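Local coordinates for protein ribonuclease H (Uncultured organism, PDB 4IBN) that probably cleaves the RNA strand of RNA-DNA hybrids endonucleolytically with magnesium, as a type 1 ribonuclease H carrying a type 2 active-site motif, at residues 133-144 with 204-214. Sequence-based numbering, arbitrary orientation.
Sequences VQAVNGHAVEWR and AFRPSPALPVV
At its edge the F205 ring meets the carbonyl of A140, with CZ 3.5 Å from A140 O near the ring plane, and P207 CD lies on one face, set toward the rim. The indole of W143 has V141 CG1 centred over one face, while its edge receives S208 OG, 3.5 Å from CD1, and V136 CG2. A third flat group, the R144 guanidinium, lies edge-on to A204 O and, through NE, to OE2 of E142; the salt bridge is 3.0 Å, straight at 168°, yet reaches OE2 from above the carboxylate plane.

E142 runs past R206 O with an extended chain, its CG turned opposite the main-chain N (chi1 171°), and OE1 accepts a 2.9 Å hydrogen bond from R206 N, again from above the carboxylate plane. A water bridges E142 OE2 to A204 O. Replacing E142 by an alanine would probably leave R206 N without its acceptor and R144 NE without its carboxylate mate, freer to turn.

In this RNase H fold, strand 140-145 is an outermost strand of the mixed sheet; its inner neighbour is 90-95, and the irregular chain 204-214 follows its other edge. One direct backbone bond joins them, S208 N to V141 O at 2.8 Å; a water links V141 N to S208 O.

On the helix side of turn 136-139, L211 CD1 lies against V136 CG1 at 3.6 Å, the two side chains nearly perpendicular, and V133 CG1, also touching L211 CB, meets V214 CG1 at 3.9 Å; V108 of helix 98-113 touches V133 as well.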
loop_
_atom_site.group_PDB
_atom_site.type_symbol
_atom_site.label_atom_id
_atom_site.label_comp_id
_atom_site.label_asym_id
_atom_site.label_seq_id
_atom_site.Cartn_x
_atom_site.Cartn_y
_atom_site.Cartn_z
ATOM N N VAL A 133 9.154 -4.680 5.241
ATOM C CA VAL A 133 8.879 -5.624 6.303
ATOM C C VAL A 133 8.988 -4.928 7.650
ATOM O O VAL A 133 8.221 -5.123 8.510
ATOM C CB VAL A 133 9.809 -6.822 6.268
ATOM C CG1 VAL A 133 9.758 -7.583 7.547
ATOM C CG2 VAL A 133 9.516 -7.699 5.100
ATOM N N GLN A 134 9.980 -4.108 7.787
ATOM C CA GLN A 134 10.119 -3.345 8.999
ATOM C C GLN A 134 8.992 -2.363 9.246
ATOM O O GLN A 134 8.622 -2.139 10.327
ATOM C CB GLN A 134 11.443 -2.614 8.964
ATOM C CG GLN A 134 11.839 -1.919 10.206
ATOM C CD GLN A 134 13.330 -1.660 10.210
ATOM O OE1 GLN A 134 13.825 -0.893 9.410
ATOM N NE2 GLN A 134 14.040 -2.349 11.046
ATOM N N ALA A 135 8.526 -1.732 8.187
ATOM C CA ALA A 135 7.451 -0.778 8.272
ATOM C C ALA A 135 6.165 -1.426 8.785
ATOM O O ALA A 135 5.480 -0.886 9.597
ATOM C CB ALA A 135 7.214 -0.141 6.907
ATOM N N VAL A 136 5.880 -2.594 8.278
ATOM C CA VAL A 136 4.767 -3.380 8.716
ATOM C C VAL A 136 4.941 -3.740 10.179
ATOM O O VAL A 136 4.033 -3.773 10.900
ATOM C CB VAL A 136 4.650 -4.632 7.888
ATOM C CG1 VAL A 136 3.747 -5.594 8.502
ATOM C CG2 VAL A 136 4.201 -4.298 6.531
ATOM N N ASN A 137 6.153 -4.018 10.589
ATOM C CA ASN A 137 6.438 -4.158 11.992
ATOM C C ASN A 137 5.558 -5.141 12.758
ATOM O O ASN A 137 5.451 -6.244 12.430
ATOM C CB ASN A 137 6.439 -2.813 12.669
ATOM C CG ASN A 137 5.165 -2.481 13.205
ATOM O OD1 ASN A 137 4.974 -2.400 14.420
ATOM N ND2 ASN A 137 4.183 -2.542 12.332
ATOM N N GLY A 138 4.974 -4.535 13.775
ATOM C CA GLY A 138 4.045 -5.134 14.691
ATOM C C GLY A 138 2.581 -4.943 14.349
ATOM O O GLY A 138 1.767 -5.305 15.089
ATOM N N HIS A 139 2.292 -4.295 13.233
ATOM C CA HIS A 139 0.941 -4.130 12.811
ATOM C C HIS A 139 0.448 -5.458 12.318
ATOM O O HIS A 139 1.193 -6.205 11.799
ATOM C CB HIS A 139 0.837 -3.107 11.694
ATOM C CG HIS A 139 1.416 -1.784 12.044
ATOM N ND1 HIS A 139 0.855 -0.950 12.971
ATOM C CD2 HIS A 139 2.513 -1.149 11.597
ATOM C CE1 HIS A 139 1.591 0.132 13.087
ATOM N NE2 HIS A 139 2.600 0.039 12.262
ATOM N N ALA A 140 -0.832 -5.722 12.465
ATOM C CA ALA A 140 -1.395 -6.944 11.965
ATOM C C ALA A 140 -2.118 -6.656 10.661
ATOM O O ALA A 140 -2.921 -5.786 10.619
ATOM C CB ALA A 140 -2.321 -7.510 12.955
ATOM N N VAL A 141 -1.768 -7.400 9.617
ATOM C CA VAL A 141 -2.185 -7.095 8.273
ATOM C C VAL A 141 -2.827 -8.263 7.561
ATOM O O VAL A 141 -2.349 -9.334 7.625
ATOM C CB VAL A 141 -1.029 -6.571 7.438
ATOM C CG1 VAL A 141 -1.537 -6.003 6.117
ATOM C CG2 VAL A 141 -0.267 -5.515 8.175
ATOM N N GLU A 142 -3.952 -7.990 6.923
ATOM C CA GLU A 142 -4.556 -8.930 6.027
ATOM C C GLU A 142 -4.283 -8.387 4.657
ATOM O O GLU A 142 -4.683 -7.330 4.362
ATOM C CB GLU A 142 -6.064 -9.050 6.250
ATOM C CG GLU A 142 -6.748 -9.864 5.192
ATOM C CD GLU A 142 -8.222 -10.098 5.394
ATOM O OE1 GLU A 142 -8.761 -9.753 6.417
ATOM O OE2 GLU A 142 -8.813 -10.666 4.495
ATOM N N TRP A 143 -3.576 -9.152 3.862
ATOM C CA TRP A 143 -3.180 -8.721 2.542
ATOM C C TRP A 143 -4.192 -9.195 1.503
ATOM O O TRP A 143 -4.480 -10.348 1.478
ATOM C CB TRP A 143 -1.767 -9.272 2.215
ATOM C CG TRP A 143 -0.700 -8.876 3.201
ATOM C CD1 TRP A 143 -0.217 -9.604 4.201
ATOM C CD2 TRP A 143 0.003 -7.646 3.238
ATOM N NE1 TRP A 143 0.723 -8.916 4.898
ATOM C CE2 TRP A 143 0.875 -7.699 4.308
ATOM C CE3 TRP A 143 -0.023 -6.511 2.469
ATOM C CZ2 TRP A 143 1.687 -6.648 4.635
ATOM C CZ3 TRP A 143 0.788 -5.495 2.775
ATOM C CH2 TRP A 143 1.624 -5.548 3.847
ATOM N N ARG A 144 -4.731 -8.302 0.682
ATOM C CA ARG A 144 -5.745 -8.652 -0.294
ATOM C C ARG A 144 -5.383 -8.131 -1.668
ATOM O O ARG A 144 -4.919 -7.064 -1.748
ATOM C CB ARG A 144 -7.083 -8.012 0.072
ATOM C CG ARG A 144 -7.714 -8.528 1.339
ATOM C CD ARG A 144 -9.139 -8.125 1.447
ATOM N NE ARG A 144 -9.766 -8.493 2.696
ATOM C CZ ARG A 144 -10.884 -7.964 3.139
ATOM N NH1 ARG A 144 -11.500 -7.059 2.442
ATOM N NH2 ARG A 144 -11.372 -8.325 4.287
ATOM N N ALA A 204 -14.443 -9.780 9.334
ATOM C CA ALA A 204 -13.880 -9.989 8.046
ATOM C C ALA A 204 -12.376 -10.075 8.276
ATOM O O ALA A 204 -11.668 -10.309 7.322
ATOM C CB ALA A 204 -14.185 -8.832 7.160
ATOM N N PHE A 205 -11.888 -9.836 9.505
ATOM C CA PHE A 205 -10.466 -9.574 9.663
ATOM C C PHE A 205 -9.682 -10.829 9.881
ATOM O O PHE A 205 -9.826 -11.466 10.872
ATOM C CB PHE A 205 -10.131 -8.547 10.745
ATOM C CG PHE A 205 -8.672 -8.125 10.765
ATOM C CD1 PHE A 205 -8.105 -7.541 9.703
ATOM C CD2 PHE A 205 -7.887 -8.339 11.857
ATOM C CE1 PHE A 205 -6.796 -7.192 9.746
ATOM C CE2 PHE A 205 -6.609 -7.968 11.890
ATOM C CZ PHE A 205 -6.062 -7.407 10.824
ATOM N N ARG A 206 -8.853 -11.154 8.907
ATOM C CA ARG A 206 -8.065 -12.355 8.934
ATOM C C ARG A 206 -6.594 -12.046 8.659
ATOM O O ARG A 206 -6.169 -12.153 7.568
ATOM C CB ARG A 206 -8.593 -13.324 7.876
ATOM C CG ARG A 206 -9.920 -14.001 8.253
ATOM C CD ARG A 206 -9.918 -14.398 9.718
ATOM N NE ARG A 206 -11.087 -15.170 10.136
ATOM C CZ ARG A 206 -12.050 -14.709 10.935
ATOM N NH1 ARG A 206 -11.996 -13.477 11.402
ATOM N NH2 ARG A 206 -13.082 -15.482 11.262
ATOM N N PRO A 207 -5.848 -11.641 9.648
ATOM C CA PRO A 207 -4.478 -11.237 9.394
ATOM C C PRO A 207 -3.555 -12.373 9.057
ATOM O O PRO A 207 -3.721 -13.457 9.541
ATOM C CB PRO A 207 -4.032 -10.634 10.702
ATOM C CG PRO A 207 -4.805 -11.298 11.664
ATOM C CD PRO A 207 -6.148 -11.508 11.069
ATOM N N SER A 208 -2.558 -12.052 8.263
ATOM C CA SER A 208 -1.478 -12.955 7.935
ATOM C C SER A 208 -0.575 -13.097 9.099
ATOM O O SER A 208 -0.597 -12.328 9.975
ATOM C CB SER A 208 -0.655 -12.403 6.803
ATOM O OG SER A 208 -1.257 -12.642 5.600
ATOM N N PRO A 209 0.278 -14.095 9.060
ATOM C CA PRO A 209 1.251 -14.237 10.108
ATOM C C PRO A 209 2.263 -13.138 10.060
ATOM O O PRO A 209 2.487 -12.554 9.081
ATOM C CB PRO A 209 1.941 -15.562 9.774
ATOM C CG PRO A 209 1.561 -15.881 8.475
ATOM C CD PRO A 209 0.268 -15.274 8.203
ATOM N N ALA A 210 2.858 -12.943 11.186
ATOM C CA ALA A 210 3.876 -11.968 11.376
ATOM C C ALA A 210 5.086 -12.233 10.469
ATOM O O ALA A 210 5.331 -13.330 10.065
ATOM C CB ALA A 210 4.277 -12.000 12.745
ATOM N N LEU A 211 5.717 -11.169 10.042
ATOM C CA LEU A 211 6.804 -11.259 9.118
ATOM C C LEU A 211 8.084 -11.591 9.851
ATOM O O LEU A 211 8.217 -11.305 11.012
ATOM C CB LEU A 211 6.943 -9.973 8.319
ATOM C CG LEU A 211 5.714 -9.506 7.566
ATOM C CD1 LEU A 211 5.837 -8.161 7.016
ATOM C CD2 LEU A 211 5.336 -10.450 6.520
ATOM N N PRO A 212 9.024 -12.179 9.139
ATOM C CA PRO A 212 10.343 -12.439 9.693
ATOM C C PRO A 212 11.022 -11.128 10.119
ATOM O O PRO A 212 10.935 -10.186 9.414
ATOM C CB PRO A 212 11.068 -13.057 8.511
ATOM C CG PRO A 212 10.451 -12.439 7.314
ATOM C CD PRO A 212 9.013 -12.249 7.676
ATOM N N VAL A 213 11.662 -11.079 11.286
ATOM C CA VAL A 213 12.346 -9.857 11.734
ATOM C C VAL A 213 13.646 -9.931 10.999
ATOM O O VAL A 213 14.360 -10.853 11.168
ATOM C CB VAL A 213 12.623 -9.856 13.253
ATOM C CG1 VAL A 213 13.468 -8.656 13.670
ATOM C CG2 VAL A 213 11.358 -9.923 14.006
ATOM N N VAL A 214 13.922 -8.945 10.173
ATOM C CA VAL A 214 15.022 -8.977 9.249
ATOM C C VAL A 214 16.379 -9.051 9.950
ATOM O O VAL A 214 16.605 -8.428 10.976
ATOM C CB VAL A 214 15.038 -7.709 8.373
ATOM C CG1 VAL A 214 13.664 -7.411 7.805
ATOM C CG2 VAL A 214 15.438 -6.561 9.223
HETATM O O HOH W 1 4.573 -8.618 10.931
HETATM O O HOH W 2 0.067 -9.639 10.150
HETATM O O HOH W 3 -11.065 -11.871 5.051
HETATM O O HOH W 4 1.841 -9.776 7.473
HETATM O O HOH W 5 -3.656 -11.954 4.755
#